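Iron Transport-associated domain protein (Bacillus anthracis, PDB 4H8Q) binds heme through a NEAT domain and, as part of the secreted hemophore IsdX2, probably scavenges it from methemoglobin for iron uptake. Local coordinates at residues K50-T55 against I122-T127; G71-A76 against N102-V107; V79-D82 against T87-V90. The protein carries 1 engineered substitution. One frame throughout, in Å; residues are numbered along the deposited sequence.

Contact 1 of 3, residues K50-T55 against I122-T127; sequences KYIAMT and IQFDPT
Apolar contacts carry the whole of this meeting between Ile52 and Met54 on one strand and Phe124 and Ile122 on the other. Ile52 and Phe124 approach from opposite directions: Ile52 CD1 lies 3.8 Å from Phe124 CE2, and Ile52 CG1 is equally close to Phe124 CZ, so the isoleucine meets the far corner of the ring obliquely. With CG1 beside the backbone N (chi1 -58°), the ethyl branch of Ile52 reaches this corner, while CG2 stays within 4.1 Å of Phe124 CE2. The second pair is thinner: the Met54 chain runs anti through chi1 and chi2, then turns at chi3 to bring CE to Ile122 CD1 at 4.2 Å. Ile122 also serves its neighbour, placing CG2 3.7 Å above one face of the Phe124 ring, toward the rim. From strand 14-24, Phe20 touches Met54, Ile122 and Phe124, while Ile18 touches Phe124.

A polar group within 122-127 stands apart from this. Asp125 OD1 accepts from Thr127 N at 3.2 Å, an Asx turn, and from Thr127 OG1 at 2.9 Å.

No hydrogen bond joins the two strands, whose nearest CA atoms, of Ile52 and Phe124, are 10.3 Å apart. They face each other across the barrel interior, and their hold on one another is hydrophobic, made by buried side chains alone.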
ATOM      1  N   LYS A  50      11.952  -2.912   8.164  1.00 30.84           N
ATOM      2  CA  LYS A  50      11.434  -1.829   7.339  1.00 27.23           C
ATOM      3  C   LYS A  50       9.913  -1.830   7.353  1.00 26.50           C
ATOM      4  O   LYS A  50       9.281  -2.841   7.044  1.00 29.84           O
ATOM      5  CB  LYS A  50      11.923  -1.971   5.900  1.00 26.77           C
ATOM      6  CG  LYS A  50      13.430  -2.070   5.754  1.00 30.63           C
ATOM      7  CD  LYS A  50      13.827  -2.053   4.291  1.00 35.99           C
ATOM      8  CE  LYS A  50      15.232  -2.590   4.087  1.00 43.25           C
ATOM      9  NZ  LYS A  50      15.304  -4.043   4.403  1.00 46.64           N
ATOM     10  N   TYR A  51       9.333  -0.695   7.721  1.00 23.34           N
ATOM     11  CA  TYR A  51       7.884  -0.559   7.737  1.00 22.99           C
ATOM     12  C   TYR A  51       7.484   0.549   6.790  1.00 25.30           C
ATOM     13  O   TYR A  51       8.144   1.584   6.714  1.00 24.11           O
ATOM     14  CB  TYR A  51       7.389  -0.229   9.140  1.00 23.65           C
ATOM     15  CG  TYR A  51       7.891  -1.201  10.172  1.00 28.95           C
ATOM     16  CD1 TYR A  51       7.239  -2.408  10.387  1.00 32.11           C
ATOM     17  CD2 TYR A  51       9.027  -0.923  10.918  1.00 30.29           C
ATOM     18  CE1 TYR A  51       7.702  -3.309  11.327  1.00 37.46           C
ATOM     19  CE2 TYR A  51       9.497  -1.817  11.856  1.00 38.25           C
ATOM     20  CZ  TYR A  51       8.832  -3.007  12.057  1.00 40.87           C
ATOM     21  OH  TYR A  51       9.303  -3.899  12.995  1.00 46.87           O
ATOM     22  N   ILE A  52       6.399   0.324   6.064  1.00 18.99           N
ATOM     23  CA  ILE A  52       5.890   1.303   5.129  1.00 18.54           C
ATOM     24  C   ILE A  52       4.577   1.825   5.664  1.00 21.21           C
ATOM     25  O   ILE A  52       3.708   1.043   6.051  1.00 22.84           O
ATOM     26  CB  ILE A  52       5.606   0.647   3.773  1.00 17.93           C
ATOM     27  CG1 ILE A  52       6.880  -0.004   3.225  1.00 21.92           C
ATOM     28  CG2 ILE A  52       5.002   1.664   2.799  1.00 20.94           C
ATOM     29  CD1 ILE A  52       7.926   0.991   2.795  1.00 23.96           C
ATOM     30  N   ALA A  53       4.446   3.144   5.702  1.00 18.42           N
ATOM     31  CA  ALA A  53       3.181   3.792   6.008  1.00 17.80           C
ATOM     32  C   ALA A  53       2.674   4.460   4.746  1.00 20.57           C
ATOM     33  O   ALA A  53       3.326   5.344   4.187  1.00 20.89           O
ATOM     34  CB  ALA A  53       3.357   4.817   7.124  1.00 20.22           C
ATOM     35  N   MET A  54       1.501   4.027   4.303  1.00 18.36           N
ATOM     36  CA  MET A  54       0.956   4.435   3.012  1.00 18.56           C
ATOM     37  C   MET A  54      -0.428   5.040   3.187  1.00 18.83           C
ATOM     38  O   MET A  54      -1.270   4.465   3.878  1.00 19.40           O
ATOM     39  CB  MET A  54       0.841   3.208   2.108  1.00 19.71           C
ATOM     40  CG  MET A  54       0.328   3.519   0.723  1.00 22.36           C
ATOM     41  SD  MET A  54       0.352   2.041  -0.299  1.00 25.24           S
ATOM     42  CE  MET A  54       2.085   1.610  -0.236  1.00 26.08           C
ATOM     43  N   THR A  55      -0.662   6.186   2.557  1.00 19.41           N
ATOM     44  CA  THR A  55      -1.972   6.825   2.581  1.00 17.61           C
ATOM     45  C   THR A  55      -2.876   6.300   1.464  1.00 18.49           C
ATOM     46  O   THR A  55      -2.488   6.282   0.284  1.00 19.60           O
ATOM     47  CB  THR A  55      -1.844   8.356   2.459  1.00 21.38           C
ATOM     48  OG1 THR A  55      -1.098   8.857   3.580  1.00 21.70           O
ATOM     49  CG2 THR A  55      -3.219   9.010   2.428  1.00 23.47           C
ATOM     50  N   ILE A 122       3.006  -4.114  -5.360  1.00 16.86           N
ATOM     51  CA  ILE A 122       3.595  -2.815  -5.094  1.00 14.59           C
ATOM     52  C   ILE A 122       5.066  -2.867  -5.475  1.00 20.09           C
ATOM     53  O   ILE A 122       5.791  -3.767  -5.045  1.00 20.49           O
ATOM     54  CB  ILE A 122       3.460  -2.437  -3.606  1.00 18.31           C
ATOM     55  CG1 ILE A 122       1.979  -2.307  -3.244  1.00 19.70           C
ATOM     56  CG2 ILE A 122       4.198  -1.131  -3.325  1.00 19.42           C
ATOM     57  CD1 ILE A 122       1.687  -2.295  -1.732  1.00 22.86           C
ATOM     58  N   GLN A 123       5.503  -1.911  -6.286  1.00 18.34           N
ATOM     59  CA  GLN A 123       6.918  -1.799  -6.625  1.00 20.04           C
ATOM     60  C   GLN A 123       7.457  -0.485  -6.098  1.00 19.23           C
ATOM     61  O   GLN A 123       7.035   0.582  -6.532  1.00 21.23           O
ATOM     62  CB  GLN A 123       7.145  -1.885  -8.136  1.00 23.19           C
ATOM     63  CG  GLN A 123       8.618  -1.861  -8.518  1.00 23.54           C
ATOM     64  CD  GLN A 123       9.148  -3.245  -8.856  1.00 30.30           C
ATOM     65  OE1 GLN A 123       8.840  -3.795  -9.916  1.00 27.66           O
ATOM     66  NE2 GLN A 123       9.940  -3.819  -7.953  1.00 29.21           N
ATOM     67  N   PHE A 124       8.379  -0.577  -5.144  1.00 20.55           N
ATOM     68  CA  PHE A 124       9.061   0.594  -4.616  1.00 19.71           C
ATOM     69  C   PHE A 124      10.223   0.947  -5.528  1.00 24.85           C
ATOM     70  O   PHE A 124      10.771   0.076  -6.214  1.00 25.00           O
ATOM     71  CB  PHE A 124       9.577   0.327  -3.200  1.00 19.82           C
ATOM     72  CG  PHE A 124       8.499  -0.084  -2.234  1.00 21.48           C
ATOM     73  CD1 PHE A 124       8.275  -1.416  -1.957  1.00 22.97           C
ATOM     74  CD2 PHE A 124       7.707   0.875  -1.614  1.00 23.03           C
ATOM     75  CE1 PHE A 124       7.277  -1.803  -1.082  1.00 22.80           C
ATOM     76  CE2 PHE A 124       6.708   0.497  -0.730  1.00 21.57           C
ATOM     77  CZ  PHE A 124       6.499  -0.842  -0.464  1.00 21.74           C
ATOM     78  N   ASP A 125      10.594   2.225  -5.539  1.00 21.54           N
ATOM     79  CA  ASP A 125      11.780   2.662  -6.268  1.00 25.13           C
ATOM     80  C   ASP A 125      12.622   3.566  -5.381  1.00 22.46           C
ATOM     81  O   ASP A 125      12.478   4.787  -5.415  1.00 23.96           O
ATOM     82  CB  ASP A 125      11.391   3.383  -7.560  1.00 25.97           C
ATOM     83  CG  ASP A 125      12.599   3.760  -8.400  1.00 32.46           C
ATOM     84  OD1 ASP A 125      13.737   3.521  -7.949  1.00 31.41           O
ATOM     85  OD2 ASP A 125      12.408   4.305  -9.507  1.00 38.37           O
ATOM     86  N   PRO A 126      13.502   2.962  -4.567  1.00 25.54           N
ATOM     87  CA  PRO A 126      14.301   3.689  -3.575  1.00 28.41           C
ATOM     88  C   PRO A 126      15.149   4.788  -4.196  1.00 30.81           C
ATOM     89  O   PRO A 126      15.486   5.756  -3.511  1.00 32.17           O
ATOM     90  CB  PRO A 126      15.204   2.600  -2.996  1.00 30.08           C
ATOM     91  CG  PRO A 126      14.418   1.351  -3.163  1.00 27.05           C
ATOM     92  CD  PRO A 126      13.725   1.508  -4.485  1.00 27.75           C
ATOM     93  N   THR A 127      15.473   4.646  -5.477  1.00 29.40           N
ATOM     94  CA  THR A 127      16.376   5.572  -6.150  1.00 31.03           C
ATOM     95  C   THR A 127      15.666   6.821  -6.669  1.00 30.56           C
ATOM     96  O   THR A 127      16.310   7.815  -7.011  1.00 32.36           O
ATOM     97  CB  THR A 127      17.110   4.885  -7.334  1.00 30.40           C
ATOM     98  OG1 THR A 127      16.242   4.814  -8.471  1.00 37.54           O
ATOM     99  CG2 THR A 127      17.548   3.485  -6.955  1.00 37.96           C
TER

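Contact 2 of 3, residues G71-A76 against N102-V107; sequences GGFADA and NAKVKV. With HEM (protoporphyrin IX containing Fe), chain B.
Phe73 and Ala103 mark the nearest approach of the two backbones, with 7.6 Å between their CA atoms. Strands 72-75 and 102-107 run at 50° to one another, their axes 8.0 Å apart at the closest, and no hydrogen bond passes between them. Strand 62-69 lies between them in the sheet, and both bond to it: Ala74 pairs with Thr67, Asn102 with Glu68 and Lys104 with Gln66. Phe73 therefore bridges over an intervening strand, touching Gln66 on the way.

Its ring takes the alkyl chain of Lys104 across one face. Lys104 CE sits over the ring centre, 3.6 Å from the centroid in a CH-pi contact, while Lys104 CD lies 3.8 Å from Phe73 CG. The lysine chain is extended until its last torsion, where a bend lifts NZ up from the ring, still above its face, 4.9 Å from the centroid of Phe73 and 14° off the ring normal. This is a cation-pi contact, but CE makes the closer approach, and the ammonium also forms a salt bridge with Asp119 of strand 114-125.

All this belongs to the immunoglobulin-like antiparallel beta fold of the NEAT domain, whose sheet closes into a barrel here and whose strand 101-109 carries part of the heme pocket. The alternation of the strand turns Val105 and Val107 away from the Phe73 side, toward the porphyrin: Val107 CG2 is 3.6 Å from heme CAC, and Val105 CG1 is 3.7 Å from heme CBC.

At the outer end of the ring, Phe73 CZ rests 3.8 Å from Asn102 CB, with ring and amide planes 36° apart. The amide itself turns to other partners, Asn102 ND2 bonding to Glu68 and OD1 more weakly to Gln121, while the backbone N of Ala103 lies at the edge of the phenylalanine ring.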
ATOM      1  N   GLY A  71       4.536 -15.937   3.901  1.00 51.82           N
ATOM      2  CA  GLY A  71       3.824 -16.880   3.055  1.00 49.97           C
ATOM      3  C   GLY A  71       2.308 -16.796   3.126  1.00 51.71           C
ATOM      4  O   GLY A  71       1.610 -17.653   2.584  1.00 54.24           O
ATOM      5  N   GLY A  72       1.795 -15.770   3.798  1.00 40.72           N
ATOM      6  CA  GLY A  72       0.362 -15.556   3.882  1.00 35.44           C
ATOM      7  C   GLY A  72       0.026 -14.089   3.678  1.00 30.78           C
ATOM      8  O   GLY A  72       0.919 -13.259   3.544  1.00 36.86           O
ATOM      9  N   PHE A  73      -1.261 -13.766   3.652  1.00 28.59           N
ATOM     10  CA  PHE A  73      -1.672 -12.365   3.562  1.00 25.02           C
ATOM     11  C   PHE A  73      -2.269 -11.866   4.866  1.00 25.56           C
ATOM     12  O   PHE A  73      -3.077 -12.551   5.502  1.00 29.84           O
ATOM     13  CB  PHE A  73      -2.630 -12.139   2.385  1.00 24.23           C
ATOM     14  CG  PHE A  73      -1.948 -12.218   1.053  1.00 22.66           C
ATOM     15  CD1 PHE A  73      -1.492 -11.069   0.421  1.00 23.13           C
ATOM     16  CD2 PHE A  73      -1.717 -13.441   0.455  1.00 26.00           C
ATOM     17  CE1 PHE A  73      -0.829 -11.140  -0.795  1.00 23.95           C
ATOM     18  CE2 PHE A  73      -1.059 -13.523  -0.764  1.00 25.01           C
ATOM     19  CZ  PHE A  73      -0.621 -12.372  -1.390  1.00 26.08           C
ATOM     20  N   ALA A  74      -1.867 -10.665   5.260  1.00 21.65           N
ATOM     21  CA  ALA A  74      -2.314 -10.083   6.517  1.00 24.63           C
ATOM     22  C   ALA A  74      -2.864  -8.686   6.306  1.00 21.86           C
ATOM     23  O   ALA A  74      -2.330  -7.918   5.502  1.00 20.02           O
ATOM     24  CB  ALA A  74      -1.158 -10.033   7.503  1.00 27.08           C
ATOM     25  N   ASP A  75      -3.935  -8.360   7.024  1.00 21.94           N
ATOM     26  CA  ASP A  75      -4.469  -7.009   6.986  1.00 20.98           C
ATOM     27  C   ASP A  75      -3.415  -6.018   7.479  1.00 26.12           C
ATOM     28  O   ASP A  75      -2.803  -6.212   8.533  1.00 23.49           O
ATOM     29  CB  ASP A  75      -5.735  -6.893   7.841  1.00 23.31           C
ATOM     30  CG  ASP A  75      -6.865  -7.782   7.340  1.00 30.06           C
ATOM     31  OD1 ASP A  75      -7.335  -8.638   8.118  1.00 44.95           O
ATOM     32  OD2 ASP A  75      -7.292  -7.624   6.179  1.00 26.95           O
ATOM     33  N   ALA A  76      -3.197  -4.953   6.718  1.00 20.54           N
ATOM     34  CA  ALA A  76      -2.287  -3.907   7.164  1.00 19.24           C
ATOM     35  C   ALA A  76      -2.912  -3.157   8.332  1.00 21.47           C
ATOM     36  O   ALA A  76      -4.120  -2.938   8.371  1.00 22.40           O
ATOM     37  CB  ALA A  76      -1.979  -2.945   6.026  1.00 22.77           C
ATOM     38  N   ASN A 102       3.502  -8.447  -2.991  1.00 18.97           N
ATOM     39  CA  ASN A 102       2.129  -8.815  -3.311  1.00 18.22           C
ATOM     40  C   ASN A 102       1.152  -8.231  -2.307  1.00 19.77           C
ATOM     41  O   ASN A 102       1.409  -8.231  -1.103  1.00 20.42           O
ATOM     42  CB  ASN A 102       1.963 -10.329  -3.348  1.00 21.95           C
ATOM     43  CG  ASN A 102       2.717 -10.966  -4.490  1.00 25.71           C
ATOM     44  OD1 ASN A 102       2.748 -10.436  -5.605  1.00 24.27           O
ATOM     45  ND2 ASN A 102       3.333 -12.115  -4.221  1.00 27.26           N
ATOM     46  N   ALA A 103       0.023  -7.742  -2.808  1.00 18.15           N
ATOM     47  CA  ALA A 103      -1.013  -7.204  -1.939  1.00 16.78           C
ATOM     48  C   ALA A 103      -2.382  -7.567  -2.490  1.00 19.16           C
ATOM     49  O   ALA A 103      -2.508  -8.020  -3.631  1.00 19.50           O
ATOM     50  CB  ALA A 103      -0.873  -5.691  -1.813  1.00 18.30           C
ATOM     51  N   LYS A 104      -3.400  -7.387  -1.663  1.00 16.87           N
ATOM     52  CA  LYS A 104      -4.774  -7.662  -2.048  1.00 17.52           C
ATOM     53  C   LYS A 104      -5.606  -6.486  -1.592  1.00 19.51           C
ATOM     54  O   LYS A 104      -5.321  -5.867  -0.559  1.00 19.40           O
ATOM     55  CB  LYS A 104      -5.286  -8.919  -1.350  1.00 19.62           C
ATOM     56  CG  LYS A 104      -4.669 -10.211  -1.872  1.00 20.85           C
ATOM     57  CD  LYS A 104      -5.052 -11.390  -0.995  1.00 20.28           C
ATOM     58  CE  LYS A 104      -4.573 -12.701  -1.604  1.00 25.90           C
ATOM     59  NZ  LYS A 104      -5.264 -12.971  -2.905  1.00 28.59           N
ATOM     60  N   VAL A 105      -6.637  -6.171  -2.362  1.00 16.92           N
ATOM     61  CA  VAL A 105      -7.512  -5.055  -2.025  1.00 16.71           C
ATOM     62  C   VAL A 105      -8.965  -5.459  -2.267  1.00 19.71           C
ATOM     63  O   VAL A 105      -9.266  -6.186  -3.217  1.00 18.72           O
ATOM     64  CB  VAL A 105      -7.131  -3.775  -2.822  1.00 17.50           C
ATOM     65  CG1 VAL A 105      -7.369  -3.957  -4.340  1.00 17.26           C
ATOM     66  CG2 VAL A 105      -7.871  -2.561  -2.278  1.00 21.73           C
ATOM     67  N   LYS A 106      -9.859  -5.022  -1.380  1.00 18.04           N
ATOM     68  CA  LYS A 106     -11.290  -5.179  -1.591  1.00 17.76           C
ATOM     69  C   LYS A 106     -11.919  -3.799  -1.685  1.00 19.69           C
ATOM     70  O   LYS A 106     -11.656  -2.934  -0.857  1.00 17.45           O
ATOM     71  CB  LYS A 106     -11.940  -5.989  -0.472  1.00 17.25           C
ATOM     72  CG  LYS A 106     -13.420  -6.267  -0.687  1.00 19.88           C
ATOM     73  CD  LYS A 106     -13.929  -7.245   0.361  1.00 24.41           C
ATOM     74  CE  LYS A 106     -15.358  -7.698   0.080  1.00 26.61           C
ATOM     75  NZ  LYS A 106     -16.337  -6.668   0.505  1.00 32.87           N
ATOM     76  N   VAL A 107     -12.743  -3.593  -2.705  1.00 18.20           N
ATOM     77  CA  VAL A 107     -13.351  -2.293  -2.957  1.00 16.92           C
ATOM     78  C   VAL A 107     -14.870  -2.433  -2.963  1.00 17.82           C
ATOM     79  O   VAL A 107     -15.415  -3.371  -3.555  1.00 18.28           O
ATOM     80  CB  VAL A 107     -12.905  -1.728  -4.317  1.00 16.67           C
ATOM     81  CG1 VAL A 107     -13.427  -0.307  -4.510  1.00 19.18           C
ATOM     82  CG2 VAL A 107     -11.382  -1.769  -4.450  1.00 20.86           C
TER
HETATM   83  CHA HEM B 201     -10.149  -2.854 -12.409  1.00 23.25           C
HETATM   84  CHB HEM B 201     -13.376   0.745 -12.844  1.00 22.75           C
HETATM   85  CHC HEM B 201     -12.476   2.180  -8.281  1.00 22.11           C
HETATM   86  CHD HEM B 201      -8.832  -1.028  -8.036  1.00 20.78           C
HETATM   87  C1A HEM B 201     -11.103  -2.010 -12.910  1.00 21.03           C
HETATM   88  C2A HEM B 201     -11.702  -2.091 -14.230  1.00 20.33           C
HETATM   89  C3A HEM B 201     -12.582  -1.090 -14.336  1.00 20.30           C
HETATM   90  C4A HEM B 201     -12.589  -0.352 -13.095  1.00 22.42           C
HETATM   91  CMA HEM B 201     -13.466  -0.760 -15.557  1.00 21.90           C
HETATM   92  CAA HEM B 201     -11.348  -3.140 -15.316  1.00 22.49           C
HETATM   93  CBA HEM B 201      -9.936  -2.872 -15.839  1.00 31.07           C
HETATM   94  CGA HEM B 201      -9.795  -1.486 -16.433  1.00 35.96           C
HETATM   95  O1A HEM B 201     -10.687  -1.065 -17.212  1.00 39.74           O
HETATM   96  O2A HEM B 201      -8.782  -0.791 -16.158  1.00 36.76           O
HETATM   97  C1B HEM B 201     -13.390   1.450 -11.662  1.00 21.91           C
HETATM   98  C2B HEM B 201     -14.171   2.638 -11.416  1.00 21.13           C
HETATM   99  C3B HEM B 201     -13.932   3.041 -10.170  1.00 20.98           C
HETATM  100  C4B HEM B 201     -12.987   2.119  -9.564  1.00 21.95           C
HETATM  101  CMB HEM B 201     -15.102   3.329 -12.440  1.00 20.16           C
HETATM  102  CAB HEM B 201     -14.576   4.283  -9.514  1.00 24.12           C
HETATM  103  CBB HEM B 201     -14.177   4.681  -8.310  1.00 34.63           C
HETATM  104  C1C HEM B 201     -11.390   1.458  -7.824  1.00 21.06           C
HETATM  105  C2C HEM B 201     -10.728   1.631  -6.544  1.00 19.01           C
HETATM  106  C3C HEM B 201      -9.725   0.747  -6.470  1.00 18.40           C
HETATM  107  C4C HEM B 201      -9.710  -0.023  -7.705  1.00 19.28           C
HETATM  108  CMC HEM B 201     -11.141   2.656  -5.458  1.00 22.61           C
HETATM  109  CAC HEM B 201      -8.753   0.571  -5.285  1.00 21.28           C
HETATM  110  CBC HEM B 201      -7.905  -0.457  -5.286  1.00 31.07           C
HETATM  111  C1D HEM B 201      -8.882  -1.796  -9.176  1.00 18.92           C
HETATM  112  C2D HEM B 201      -7.985  -2.893  -9.428  1.00 19.12           C
HETATM  113  C3D HEM B 201      -8.384  -3.459 -10.776  1.00 19.93           C
HETATM  114  C4D HEM B 201      -9.495  -2.653 -11.218  1.00 19.35           C
HETATM  115  CMD HEM B 201      -6.848  -3.388  -8.524  1.00 16.31           C
HETATM  116  CAD HEM B 201      -7.741  -4.651 -11.506  1.00 18.56           C
HETATM  117  CBD HEM B 201      -6.886  -4.151 -12.660  1.00 20.52           C
HETATM  118  CGD HEM B 201      -5.805  -3.219 -12.189  1.00 22.70           C
HETATM  119  O1D HEM B 201      -5.033  -3.565 -11.246  1.00 18.31           O
HETATM  120  O2D HEM B 201      -5.703  -2.117 -12.788  1.00 19.99           O
HETATM  121  NA  HEM B 201     -11.667  -0.944 -12.247  1.00 17.31           N
HETATM  122  NB  HEM B 201     -12.676   1.158 -10.510  1.00 18.61           N
HETATM  123  NC  HEM B 201     -10.731   0.450  -8.503  1.00 17.08           N
HETATM  124  ND  HEM B 201      -9.764  -1.680 -10.251  1.00 18.38           N
HETATM  125 FE   HEM B 201     -11.363  -0.406 -10.293  1.00 20.52          FE

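Contact 3 of 3, residues V79-D82 against T87-V90; sequences VSED and TRVV
Val89 packs against Val79 and Ser80 across two antiparallel strands. From its CB outward, each atom of Val89 meets one of them. CB is 3.4 Å from Ser80 OG and a little farther from Val79 CG2. The branch CG1, anti to the backbone N (chi1 179°), continues toward Val79 and touches its CG2 at 3.6 Å. The other branch, CG2, lies beside Ser80 OG at 3.3 Å, a contact of methyl with hydroxyl. Ala53 and Thr55 of strand 49-56 also touch this valine, which therefore has neighbours on both adjoining strands, 72-82 and 49-56.

The backbone fixes these positions. Val89 O accepts from Val79 N, and Val89 N gives a nearly straight bond to Ser80 O (2.9 Å, 170°). Further along, Asp82 and Thr87 form a hydrogen-bonded pair with both bonds made, Asp82 N to Thr87 O and the longer Thr87 N to Asp82 O, 3.2 Å. Asp82 CB and Thr87 OG1 approach to 3.6 Å on the face that also carries Ser80 and Val89.

Glu81 and Arg88 form the non-hydrogen-bonded pair between, on the other face. They point the same way side by side, Glu81 CG against Arg88 CB at 3.9 Å, but their charged ends do not meet: Glu81 OE1 stays 5.3 Å from Arg88 NE. The guanidinium bonds instead through NH1 to Ser59 OG and through NH2 to Ile62 O, so the end of the arginine leads away from Glu81.

Asp82 OD1 accepts from Ala85 N in the connecting turn. With Val79 and Ser80 both opposite Val89, the pairing contains a classic beta bulge, set near the end of the beta hairpin formed by strands 72-82 and 87-94.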
ATOM      1  N   VAL A  79      -3.085   2.947  11.102  1.00 19.83           N
ATOM      2  CA  VAL A  79      -2.439   3.764  12.132  1.00 21.07           C
ATOM      3  C   VAL A  79      -3.027   5.166  12.248  1.00 26.01           C
ATOM      4  O   VAL A  79      -2.736   5.892  13.198  1.00 25.57           O
ATOM      5  CB  VAL A  79      -0.912   3.842  11.923  1.00 20.36           C
ATOM      6  CG1 VAL A  79      -0.293   2.472  12.123  1.00 23.86           C
ATOM      7  CG2 VAL A  79      -0.580   4.384  10.535  1.00 20.94           C
ATOM      8  N   SER A  80      -3.853   5.551  11.284  1.00 20.74           N
ATOM      9  CA  SER A  80      -4.617   6.777  11.397  1.00 23.97           C
ATOM     10  C   SER A  80      -5.709   6.833  10.354  1.00 28.36           C
ATOM     11  O   SER A  80      -5.622   6.185   9.303  1.00 22.28           O
ATOM     12  CB  SER A  80      -3.736   8.023  11.304  1.00 27.01           C
ATOM     13  OG  SER A  80      -3.181   8.175  10.014  1.00 26.59           O
ATOM     14  N   GLU A  81      -6.744   7.598  10.675  1.00 26.36           N
ATOM     15  CA  GLU A  81      -7.829   7.883   9.749  1.00 27.39           C
ATOM     16  C   GLU A  81      -8.154   9.364   9.806  1.00 33.97           C
ATOM     17  O   GLU A  81      -8.117   9.981  10.877  1.00 32.34           O
ATOM     18  CB  GLU A  81      -9.073   7.078  10.109  1.00 29.11           C
ATOM     19  CG  GLU A  81      -8.921   5.580   9.991  1.00 36.49           C
ATOM     20  CD  GLU A  81     -10.228   4.845  10.238  1.00 49.08           C
ATOM     21  OE1 GLU A  81     -10.282   3.618  10.002  1.00 54.45           O
ATOM     22  OE2 GLU A  81     -11.202   5.500  10.668  1.00 52.50           O
ATOM     23  N   ASP A  82      -8.458   9.934   8.648  1.00 27.75           N
ATOM     24  CA  ASP A  82      -8.924  11.309   8.563  1.00 29.54           C
ATOM     25  C   ASP A  82     -10.281  11.266   7.884  1.00 34.19           C
ATOM     26  O   ASP A  82     -10.362  11.257   6.654  1.00 30.19           O
ATOM     27  CB  ASP A  82      -7.950  12.146   7.740  1.00 30.84           C
ATOM     28  CG  ASP A  82      -8.333  13.618   7.686  1.00 39.51           C
ATOM     29  OD1 ASP A  82      -9.528  13.934   7.871  1.00 38.41           O
ATOM     30  OD2 ASP A  82      -7.436  14.455   7.444  1.00 42.44           O
ATOM     31  N   THR A  87      -9.436   9.790   3.988  1.00 24.25           N
ATOM     32  CA  THR A  87      -8.189   9.070   3.754  1.00 21.94           C
ATOM     33  C   THR A  87      -7.847   8.280   5.003  1.00 25.98           C
ATOM     34  O   THR A  87      -8.392   8.532   6.080  1.00 22.85           O
ATOM     35  CB  THR A  87      -7.014  10.021   3.449  1.00 24.92           C
ATOM     36  OG1 THR A  87      -6.806  10.890   4.574  1.00 26.45           O
ATOM     37  CG2 THR A  87      -7.279  10.848   2.193  1.00 24.81           C
ATOM     38  N   ARG A  88      -6.958   7.302   4.865  1.00 21.32           N
ATOM     39  CA  ARG A  88      -6.411   6.647   6.042  1.00 19.74           C
ATOM     40  C   ARG A  88      -4.992   6.195   5.759  1.00 21.51           C
ATOM     41  O   ARG A  88      -4.588   6.099   4.607  1.00 19.87           O
ATOM     42  CB  ARG A  88      -7.269   5.469   6.481  1.00 19.82           C
ATOM     43  CG  ARG A  88      -7.172   4.215   5.609  1.00 20.25           C
ATOM     44  CD  ARG A  88      -8.111   3.180   6.193  1.00 20.89           C
ATOM     45  NE  ARG A  88      -8.095   1.868   5.545  1.00 20.34           N
ATOM     46  CZ  ARG A  88      -8.898   1.526   4.534  1.00 21.69           C
ATOM     47  NH1 ARG A  88      -9.728   2.418   4.010  1.00 21.38           N
ATOM     48  NH2 ARG A  88      -8.853   0.301   4.036  1.00 20.70           N
ATOM     49  N   VAL A  89      -4.238   5.943   6.820  1.00 18.39           N
ATOM     50  CA  VAL A  89      -2.865   5.495   6.672  1.00 16.88           C
ATOM     51  C   VAL A  89      -2.757   4.059   7.160  1.00 19.54           C
ATOM     52  O   VAL A  89      -3.185   3.729   8.274  1.00 19.34           O
ATOM     53  CB  VAL A  89      -1.883   6.397   7.464  1.00 15.98           C
ATOM     54  CG1 VAL A  89      -0.441   5.885   7.296  1.00 18.49           C
ATOM     55  CG2 VAL A  89      -1.994   7.826   6.985  1.00 22.46           C
ATOM     56  N   VAL A  90      -2.198   3.195   6.315  1.00 17.26           N
ATOM     57  CA  VAL A  90      -1.995   1.795   6.677  1.00 18.60           C
ATOM     58  C   VAL A  90      -0.502   1.510   6.759  1.00 21.17           C
ATOM     59  O   VAL A  90       0.308   2.151   6.082  1.00 20.38           O
ATOM     60  CB  VAL A  90      -2.701   0.817   5.694  1.00 19.13           C
ATOM     61  CG1 VAL A  90      -4.217   1.057   5.694  1.00 19.41           C
ATOM     62  CG2 VAL A  90      -2.132   0.955   4.283  1.00 19.68           C
TER

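In the fold
The three contacts belong to a single antiparallel barrel within the Iron Transport-associated domain, their centres about 15 to 17 Å apart. Along the chain, 79-82/87-90 falls between the segments of contact 2, and contact 2 between those of contact 1. Contacts 2 and 3 share strand 72-82, and Ala76 packs on Val90. Contact 3 reaches contact 1 through the adjoining strands 87-94 and 49-56, where Met54 N probably bonds to Val90 O. Strands 101-109 and 114-125 are also neighbours, so Ile122 touches Ala103. Contacts 1 and 2 lie on opposite sides of the chain's centre: the first lies in the interior, while the second includes part of a strand that lines the heme pocket.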